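Local coordinates for protein exoglucanase A (Cellulomonas fimi, PDB 7CBD) that hydrolyses, through this family 6 catalytic domain, beta-1,4-glucosidic linkages of cellulose with inversion of anomeric configuration, releasing cellobiose from non-reducing chain ends, at residues V14-P19 and L73-A78; A46-A51 and G343-A348; V77-Q80 and P86-F89. All coordinates share one frame; numbering follows the deposited sequence.

Contact 1. Residues V14-P19 and L73-A78; sequences VQYVNP and LDNAVA
Tyr16, just past strand 14-15 at the edge of the alpha/beta barrel of this family 6 glycoside hydrolase, turns the CD1-CE1 side of its ring to Asn75 and Ala76 on helix 69-83. Its CG stands anti to the backbone N (chi1 175°), which carries the ring across to the helix. Tyr16 CD1 lies 3.7 Å from Ala76 CB, an apolar contact beside the helix backbone. Tyr16 CE1 comes to 3.5 Å from Asn75 CB, which sits at the ring edge and in its plane.

The polar end continues along the same side. Asn75 ND2 donates to Tyr16 OH over 3.2 Å, and the bond is fairly straight at 164°. The hydroxyl lies in the amide plane, and ring and amide planes are only 17° apart. The two flat groups are therefore nearly coplanar rather than stacked. Tyr16 OH is also hydrogen-bonded to His72 ND1, one helical turn before Ala76, so the helix grips this oxygen twice. Pro19 adds a smaller van der Waals touch: its CG lies 3.6 Å from Asn75 ND2.

Asn18 is the N-cap of helix 19-30, its OD1 accepting from Thr20 N. Tyr16 lies in the short link between strand 14-15 and that helix. Its ring also meets Phe89 of strand 87-93 edge-to-face, while Ala76 touches Leu87 of the same strand. Strand 14-15 runs parallel to strand 87-93, and helix 69-83 packs against both.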
loop_
_atom_site.group_PDB
_atom_site.type_symbol
_atom_site.label_atom_id
_atom_site.label_comp_id
_atom_site.label_asym_id
_atom_site.label_seq_id
_atom_site.Cartn_x
_atom_site.Cartn_y
_atom_site.Cartn_z
ATOM N N VAL A 14 5.534 -18.417 -4.643
ATOM C CA VAL A 14 6.103 -17.288 -5.359
ATOM C C VAL A 14 5.004 -16.246 -5.543
ATOM O O VAL A 14 3.822 -16.522 -5.350
ATOM C CB VAL A 14 6.721 -17.740 -6.713
ATOM C CG1 VAL A 14 5.652 -18.277 -7.643
ATOM C CG2 VAL A 14 7.529 -16.643 -7.371
ATOM N N GLN A 15 5.388 -15.030 -5.928
ATOM C CA GLN A 15 4.436 -13.967 -6.214
ATOM C C GLN A 15 4.526 -13.540 -7.678
ATOM O O GLN A 15 5.603 -13.547 -8.281
ATOM C CB GLN A 15 4.659 -12.755 -5.303
ATOM C CG GLN A 15 4.483 -13.067 -3.833
ATOM C CD GLN A 15 4.595 -11.817 -2.979
ATOM O OE1 GLN A 15 3.937 -10.809 -3.244
ATOM N NE2 GLN A 15 5.425 -11.874 -1.949
ATOM N N TYR A 16 3.383 -13.154 -8.240
ATOM C CA TYR A 16 3.318 -12.722 -9.635
ATOM C C TYR A 16 4.182 -11.496 -9.878
ATOM O O TYR A 16 4.128 -10.526 -9.119
ATOM C CB TYR A 16 1.876 -12.359 -9.973
ATOM C CG TYR A 16 1.650 -11.775 -11.355
ATOM C CD1 TYR A 16 1.772 -12.562 -12.487
ATOM C CD2 TYR A 16 1.271 -10.443 -11.520
ATOM C CE1 TYR A 16 1.547 -12.043 -13.751
ATOM C CE2 TYR A 16 1.036 -9.912 -12.780
ATOM C CZ TYR A 16 1.167 -10.724 -13.893
ATOM O OH TYR A 16 0.933 -10.235 -15.161
ATOM N N VAL A 17 4.939 -11.524 -10.971
ATOM C CA VAL A 17 5.694 -10.366 -11.439
ATOM C C VAL A 17 4.993 -9.800 -12.672
ATOM O O VAL A 17 4.746 -10.527 -13.646
ATOM C CB VAL A 17 7.161 -10.732 -11.720
ATOM C CG1 VAL A 17 7.927 -9.528 -12.243
ATOM C CG2 VAL A 17 7.809 -11.260 -10.451
ATOM N N ASN A 18 4.663 -8.511 -12.625
ATOM C CA ASN A 18 3.882 -7.838 -13.655
ATOM C C ASN A 18 4.796 -7.411 -14.798
ATOM O O ASN A 18 5.611 -6.497 -14.624
ATOM C CB ASN A 18 3.181 -6.637 -13.012
ATOM C CG ASN A 18 2.415 -5.789 -14.005
ATOM O OD1 ASN A 18 2.439 -6.032 -15.211
ATOM N ND2 ASN A 18 1.721 -4.783 -13.492
ATOM N N PRO A 19 4.692 -8.036 -15.977
ATOM C CA PRO A 19 5.626 -7.694 -17.065
ATOM C C PRO A 19 5.462 -6.280 -17.587
ATOM O O PRO A 19 6.424 -5.722 -18.130
ATOM C CB PRO A 19 5.315 -8.736 -18.145
ATOM C CG PRO A 19 3.895 -9.104 -17.890
ATOM C CD PRO A 19 3.689 -9.030 -16.396
ATOM N N LEU A 73 -4.016 -12.548 -15.250
ATOM C CA LEU A 73 -4.362 -13.877 -14.749
ATOM C C LEU A 73 -3.739 -14.969 -15.615
ATOM O O LEU A 73 -3.189 -15.953 -15.094
ATOM C CB LEU A 73 -5.877 -14.028 -14.667
ATOM C CG LEU A 73 -6.545 -13.118 -13.641
ATOM C CD1 LEU A 73 -8.042 -13.093 -13.881
ATOM C CD2 LEU A 73 -6.242 -13.610 -12.242
ATOM N N ASP A 74 -3.799 -14.804 -16.940
ATOM C CA ASP A 74 -3.151 -15.755 -17.841
ATOM C C ASP A 74 -1.641 -15.785 -17.623
ATOM O O ASP A 74 -1.028 -16.862 -17.605
ATOM C CB ASP A 74 -3.454 -15.392 -19.293
ATOM C CG ASP A 74 -4.908 -15.610 -19.672
ATOM O OD1 ASP A 74 -5.629 -16.367 -18.980
ATOM O OD2 ASP A 74 -5.326 -15.011 -20.693
ATOM N N ASN A 75 -1.017 -14.611 -17.471
ATOM C CA ASN A 75 0.415 -14.573 -17.181
ATOM C C ASN A 75 0.715 -15.289 -15.876
ATOM O O ASN A 75 1.724 -15.997 -15.763
ATOM C CB ASN A 75 0.906 -13.135 -17.056
ATOM C CG ASN A 75 0.809 -12.356 -18.341
ATOM O OD1 ASN A 75 0.688 -12.920 -19.428
ATOM N ND2 ASN A 75 0.859 -11.028 -18.219
ATOM N N ALA A 76 -0.129 -15.076 -14.865
ATOM C CA ALA A 76 0.090 -15.700 -13.568
ATOM C C ALA A 76 0.026 -17.221 -13.658
ATOM O O ALA A 76 0.835 -17.910 -13.024
ATOM C CB ALA A 76 -0.911 -15.169 -12.541
ATOM N N VAL A 77 -0.921 -17.782 -14.426
ATOM C CA VAL A 77 -0.910 -19.247 -14.510
ATOM C C VAL A 77 0.357 -19.754 -15.187
ATOM O O VAL A 77 0.919 -20.771 -14.771
ATOM C CB VAL A 77 -2.221 -19.939 -14.973
ATOM C CG1 VAL A 77 -3.450 -19.057 -14.988
ATOM C CG2 VAL A 77 -2.041 -20.863 -16.223
ATOM N N ALA A 78 0.873 -19.024 -16.188
ATOM C CA ALA A 78 2.125 -19.452 -16.817
ATOM C C ALA A 78 3.295 -19.358 -15.841
ATOM O O ALA A 78 4.141 -20.257 -15.784
ATOM C CB ALA A 78 2.395 -18.631 -18.081
#

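Contact 2. Residues A46-A51 and G343-A348; sequences AGQPTA and GRFPEA
Gln48 OE1 accepts a hydrogen bond from a water at 2.7 Å, and the same water donates to Pro346 O at 2.9 Å. This bridge joins two loops of the family 6 alpha/beta barrel. One leads from helix 36-45 into strand 52-54; the other runs into strand 347-348. The direct contacts between them are apolar or van der Waals.

The Gln48 side chain bends at CG (chi2 -59°), which lays its amide along the CD2 rim of the Phe345 ring. Amide and ring planes are 28° apart, so the two groups are stacked, though tilted. Gln48 CG makes a CH-pi contact over one ring face, 4.0 Å from the centroid and displaced toward the rim. Gln48 CD is closer still, 3.3 Å from Phe345 CD2. The Phe345 ring also meets Trp363, whose plane stands at about 80° to it. An alanine in place of Gln48 would probably leave this face and the CD2 rim of Phe345 without the CG and amide packed on them, and the water without its link to the 46-51 loop.

Gln48 OE1 also lies against Pro346, the residue after Phe345, 3.4 Å from its CD. Within 343-348, Arg344 NH2 forms a salt bridge with Glu347 OE1, spanning Phe345 and Pro346. Pro49 and Pro346 pack together, and both touch Gln15 of strand 14-15. Here Pro49 CG sits 3.6 Å from Pro346 CB, and Pro346 CG approaches Pro49 O to 3.5 Å.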
loop_
_atom_site.group_PDB
_atom_site.type_symbol
_atom_site.label_atom_id
_atom_site.label_comp_id
_atom_site.label_asym_id
_atom_site.label_seq_id
_atom_site.Cartn_x
_atom_site.Cartn_y
_atom_site.Cartn_z
ATOM N N ALA A 46 13.139 -4.421 -11.276
ATOM C CA ALA A 46 12.206 -4.905 -12.296
ATOM C C ALA A 46 11.839 -6.376 -12.131
ATOM O O ALA A 46 10.818 -6.816 -12.677
ATOM C CB ALA A 46 12.793 -4.677 -13.691
ATOM N N GLY A 47 12.637 -7.148 -11.399
ATOM C CA GLY A 47 12.320 -8.541 -11.180
ATOM C C GLY A 47 11.411 -8.815 -10.007
ATOM O O GLY A 47 11.080 -9.977 -9.757
ATOM N N GLN A 48 10.985 -7.783 -9.280
ATOM C CA GLN A 48 10.223 -7.979 -8.052
ATOM C C GLN A 48 8.717 -7.964 -8.310
ATOM O O GLN A 48 8.248 -7.321 -9.251
ATOM C CB GLN A 48 10.579 -6.887 -7.051
ATOM C CG GLN A 48 12.023 -7.005 -6.596
ATOM C CD GLN A 48 12.282 -8.350 -5.950
ATOM O OE1 GLN A 48 11.608 -8.707 -4.990
ATOM N NE2 GLN A 48 13.226 -9.120 -6.497
ATOM N N PRO A 49 7.954 -8.674 -7.472
ATOM C CA PRO A 49 6.496 -8.768 -7.658
ATOM C C PRO A 49 5.771 -7.553 -7.087
ATOM O O PRO A 49 6.034 -7.131 -5.957
ATOM C CB PRO A 49 6.129 -10.035 -6.875
ATOM C CG PRO A 49 7.127 -10.065 -5.768
ATOM C CD PRO A 49 8.420 -9.525 -6.362
ATOM N N THR A 50 4.826 -7.020 -7.865
ATOM C CA THR A 50 3.993 -5.892 -7.469
ATOM C C THR A 50 2.532 -6.223 -7.747
ATOM O O THR A 50 2.214 -7.054 -8.603
ATOM C CB THR A 50 4.363 -4.619 -8.252
ATOM O OG1 THR A 50 4.306 -4.887 -9.660
ATOM C CG2 THR A 50 5.754 -4.131 -7.887
ATOM N N ALA A 51 1.638 -5.549 -7.030
ATOM C CA ALA A 51 0.217 -5.790 -7.216
ATOM C C ALA A 51 -0.294 -5.092 -8.468
ATOM O O ALA A 51 0.190 -4.025 -8.860
ATOM C CB ALA A 51 -0.578 -5.302 -6.009
ATOM N N GLY A 343 11.593 -0.089 0.162
ATOM C CA GLY A 343 11.818 -0.867 1.370
ATOM C C GLY A 343 12.215 -2.304 1.098
ATOM O O GLY A 343 12.796 -2.632 0.054
ATOM N N ARG A 344 11.900 -3.179 2.052
ATOM C CA ARG A 344 12.242 -4.590 1.931
ATOM C C ARG A 344 11.599 -5.207 0.696
ATOM O O ARG A 344 10.437 -4.937 0.373
ATOM C CB ARG A 344 11.756 -5.337 3.174
ATOM C CG ARG A 344 12.579 -5.072 4.421
ATOM C CD ARG A 344 13.776 -6.000 4.488
ATOM N NE ARG A 344 13.393 -7.403 4.640
ATOM C CZ ARG A 344 13.209 -8.015 5.812
ATOM N NH1 ARG A 344 13.367 -7.349 6.949
ATOM N NH2 ARG A 344 12.873 -9.303 5.847
ATOM N N PHE A 345 12.353 -6.055 0.009
ATOM C CA PHE A 345 11.796 -6.766 -1.124
ATOM C C PHE A 345 10.686 -7.708 -0.651
ATOM O O PHE A 345 10.710 -8.203 0.484
ATOM C CB PHE A 345 12.886 -7.575 -1.825
ATOM C CG PHE A 345 13.748 -6.765 -2.768
ATOM C CD1 PHE A 345 13.802 -5.375 -2.695
ATOM C CD2 PHE A 345 14.512 -7.407 -3.730
ATOM C CE1 PHE A 345 14.605 -4.645 -3.578
ATOM C CE2 PHE A 345 15.300 -6.689 -4.604
ATOM C CZ PHE A 345 15.353 -5.311 -4.531
ATOM N N PRO A 346 9.695 -7.969 -1.497
ATOM C CA PRO A 346 8.640 -8.918 -1.124
ATOM C C PRO A 346 9.208 -10.254 -0.657
ATOM O O PRO A 346 10.200 -10.753 -1.191
ATOM C CB PRO A 346 7.838 -9.065 -2.419
ATOM C CG PRO A 346 8.000 -7.698 -3.075
ATOM C CD PRO A 346 9.433 -7.326 -2.799
ATOM N N GLU A 347 8.561 -10.833 0.355
ATOM C CA GLU A 347 9.125 -11.999 1.023
ATOM C C GLU A 347 8.034 -12.688 1.827
ATOM O O GLU A 347 7.318 -12.036 2.592
ATOM C CB GLU A 347 10.257 -11.563 1.956
ATOM C CG GLU A 347 10.931 -12.699 2.702
ATOM C CD GLU A 347 11.943 -12.206 3.720
ATOM O OE1 GLU A 347 12.210 -10.986 3.755
ATOM O OE2 GLU A 347 12.468 -13.032 4.487
ATOM N N ALA A 348 7.923 -14.002 1.667
ATOM C CA ALA A 348 6.965 -14.768 2.448
ATOM C C ALA A 348 7.454 -14.911 3.883
ATOM O O ALA A 348 8.655 -15.058 4.130
ATOM C CB ALA A 348 6.797 -16.154 1.837
HETATM O O HOH W 1 10.841 -11.081 -3.991
#

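Contact 3. Residues V77-Q80 and P86-F89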
loop_
_atom_site.group_PDB
_atom_site.type_symbol
_atom_site.label_atom_id
_atom_site.label_comp_id
_atom_site.label_asym_id
_atom_site.label_seq_id
_atom_site.Cartn_x
_atom_site.Cartn_y
_atom_site.Cartn_z
ATOM N N VAL A 77 -0.921 -17.782 -14.426
ATOM C CA VAL A 77 -0.910 -19.247 -14.510
ATOM C C VAL A 77 0.357 -19.754 -15.187
ATOM O O VAL A 77 0.919 -20.771 -14.771
ATOM C CB VAL A 77 -2.221 -19.939 -14.973
ATOM C CG1 VAL A 77 -3.450 -19.057 -14.988
ATOM C CG2 VAL A 77 -2.041 -20.863 -16.223
ATOM N N ALA A 78 0.873 -19.024 -16.188
ATOM C CA ALA A 78 2.125 -19.452 -16.817
ATOM C C ALA A 78 3.295 -19.358 -15.841
ATOM O O ALA A 78 4.141 -20.257 -15.784
ATOM C CB ALA A 78 2.395 -18.631 -18.081
ATOM N N GLN A 79 3.348 -18.283 -15.047
ATOM C CA GLN A 79 4.417 -18.137 -14.063
ATOM C C GLN A 79 4.341 -19.223 -12.997
ATOM O O GLN A 79 5.376 -19.745 -12.564
ATOM C CB GLN A 79 4.366 -16.743 -13.431
ATOM C CG GLN A 79 4.828 -15.645 -14.362
ATOM C CD GLN A 79 4.753 -14.265 -13.728
ATOM O OE1 GLN A 79 4.933 -14.117 -12.520
ATOM N NE2 GLN A 79 4.495 -13.245 -14.543
ATOM N N GLN A 80 3.125 -19.592 -12.577
ATOM C CA GLN A 80 2.975 -20.662 -11.595
ATOM C C GLN A 80 3.494 -21.986 -12.142
ATOM O O GLN A 80 4.188 -22.729 -11.436
ATOM C CB GLN A 80 1.509 -20.782 -11.171
ATOM C CG GLN A 80 1.270 -21.711 -9.983
ATOM C CD GLN A 80 1.291 -23.173 -10.384
ATOM O OE1 GLN A 80 0.706 -23.553 -11.405
ATOM N NE2 GLN A 80 1.989 -23.994 -9.605
ATOM N N PRO A 86 3.037 -23.053 -5.362
ATOM C CA PRO A 86 1.909 -22.121 -5.460
ATOM C C PRO A 86 2.379 -20.717 -5.819
ATOM O O PRO A 86 3.517 -20.320 -5.548
ATOM C CB PRO A 86 1.288 -22.168 -4.060
ATOM C CG PRO A 86 1.693 -23.528 -3.527
ATOM C CD PRO A 86 3.071 -23.732 -4.054
ATOM N N LEU A 87 1.497 -19.971 -6.464
ATOM C CA LEU A 87 1.780 -18.591 -6.827
ATOM C C LEU A 87 0.652 -17.706 -6.321
ATOM O O LEU A 87 -0.523 -18.056 -6.459
ATOM C CB LEU A 87 1.900 -18.455 -8.349
ATOM C CG LEU A 87 2.066 -17.026 -8.878
ATOM C CD1 LEU A 87 3.029 -17.002 -10.053
ATOM C CD2 LEU A 87 0.730 -16.398 -9.276
ATOM N N VAL A 88 1.015 -16.560 -5.743
ATOM C CA VAL A 88 0.063 -15.536 -5.322
ATOM C C VAL A 88 0.100 -14.384 -6.318
ATOM O O VAL A 88 1.160 -13.785 -6.555
ATOM C CB VAL A 88 0.368 -15.023 -3.906
ATOM C CG1 VAL A 88 -0.607 -13.901 -3.532
ATOM C CG2 VAL A 88 0.324 -16.143 -2.887
ATOM N N PHE A 89 -1.065 -14.069 -6.880
ATOM C CA PHE A 89 -1.272 -12.898 -7.714
ATOM C C PHE A 89 -1.886 -11.813 -6.836
ATOM O O PHE A 89 -2.989 -11.991 -6.317
ATOM C CB PHE A 89 -2.207 -13.280 -8.865
ATOM C CG PHE A 89 -2.710 -12.112 -9.660
ATOM C CD1 PHE A 89 -1.827 -11.260 -10.294
ATOM C CD2 PHE A 89 -4.071 -11.860 -9.775
ATOM C CE1 PHE A 89 -2.285 -10.179 -11.027
ATOM C CE2 PHE A 89 -4.532 -10.791 -10.508
ATOM C CZ PHE A 89 -3.636 -9.947 -11.136
#
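Leu87, the first residue of strand 87-93, packs against Gln79 and Gln80 near the end of helix 69-83. Its CB meets Gln80 twice, at 3.7 Å from Gln80 CB and the same distance from Gln80 CG. From there CG is set anti to the backbone N (chi1 174°), which turns the branch to the helix. Leu87 CD1 ends 3.6 Å from Gln79 CB and equally close to Gln80 N, so it rests on the helix backbone as well as on a side chain. The other methyl, CD2, lies on the side of Ala76, one turn earlier.

Both glutamines touch with their aliphatic parts and use their amides beyond this contact. Gln80 bends at CG, and its NE2 is hydrogen-bonded to Val85 O in the short link between helix and strand. Gln79 NE2 is bonded to Val17 O.

This is the helix-to-strand half of a beta-alpha-beta crossover. Helix 69-83 packs back on strand 87-93, which it precedes in the chain. That strand runs between parallel neighbours: strands 14-15 and 52-54 pair with it, and so does strand 141-146, where the backbone of Arg141 is hydrogen-bonded to those of Leu87 and Phe89.

How the contacts relate
Contacts 1 and 3 are nearly one packing region, with centres 5 Å apart. Both use helix 69-83, and they share Val77 and Ala78. Their strands are neighbours in the sheet: Val14 O lies 2.8 Å from Val88 N and Tyr16 N lies 2.9 Å from Val88 O, probable hydrogen bonds. Contact 2 is centred about 13 Å from contact 1 and touches it, with Tyr16 O 3.0 Å from Pro49 CB. It does not touch contact 3; their nearest atoms are about 6 Å apart. All three reach the same barrel sheet and lie away from Asp149 and Asp371, the predicted proton donor and nucleophile.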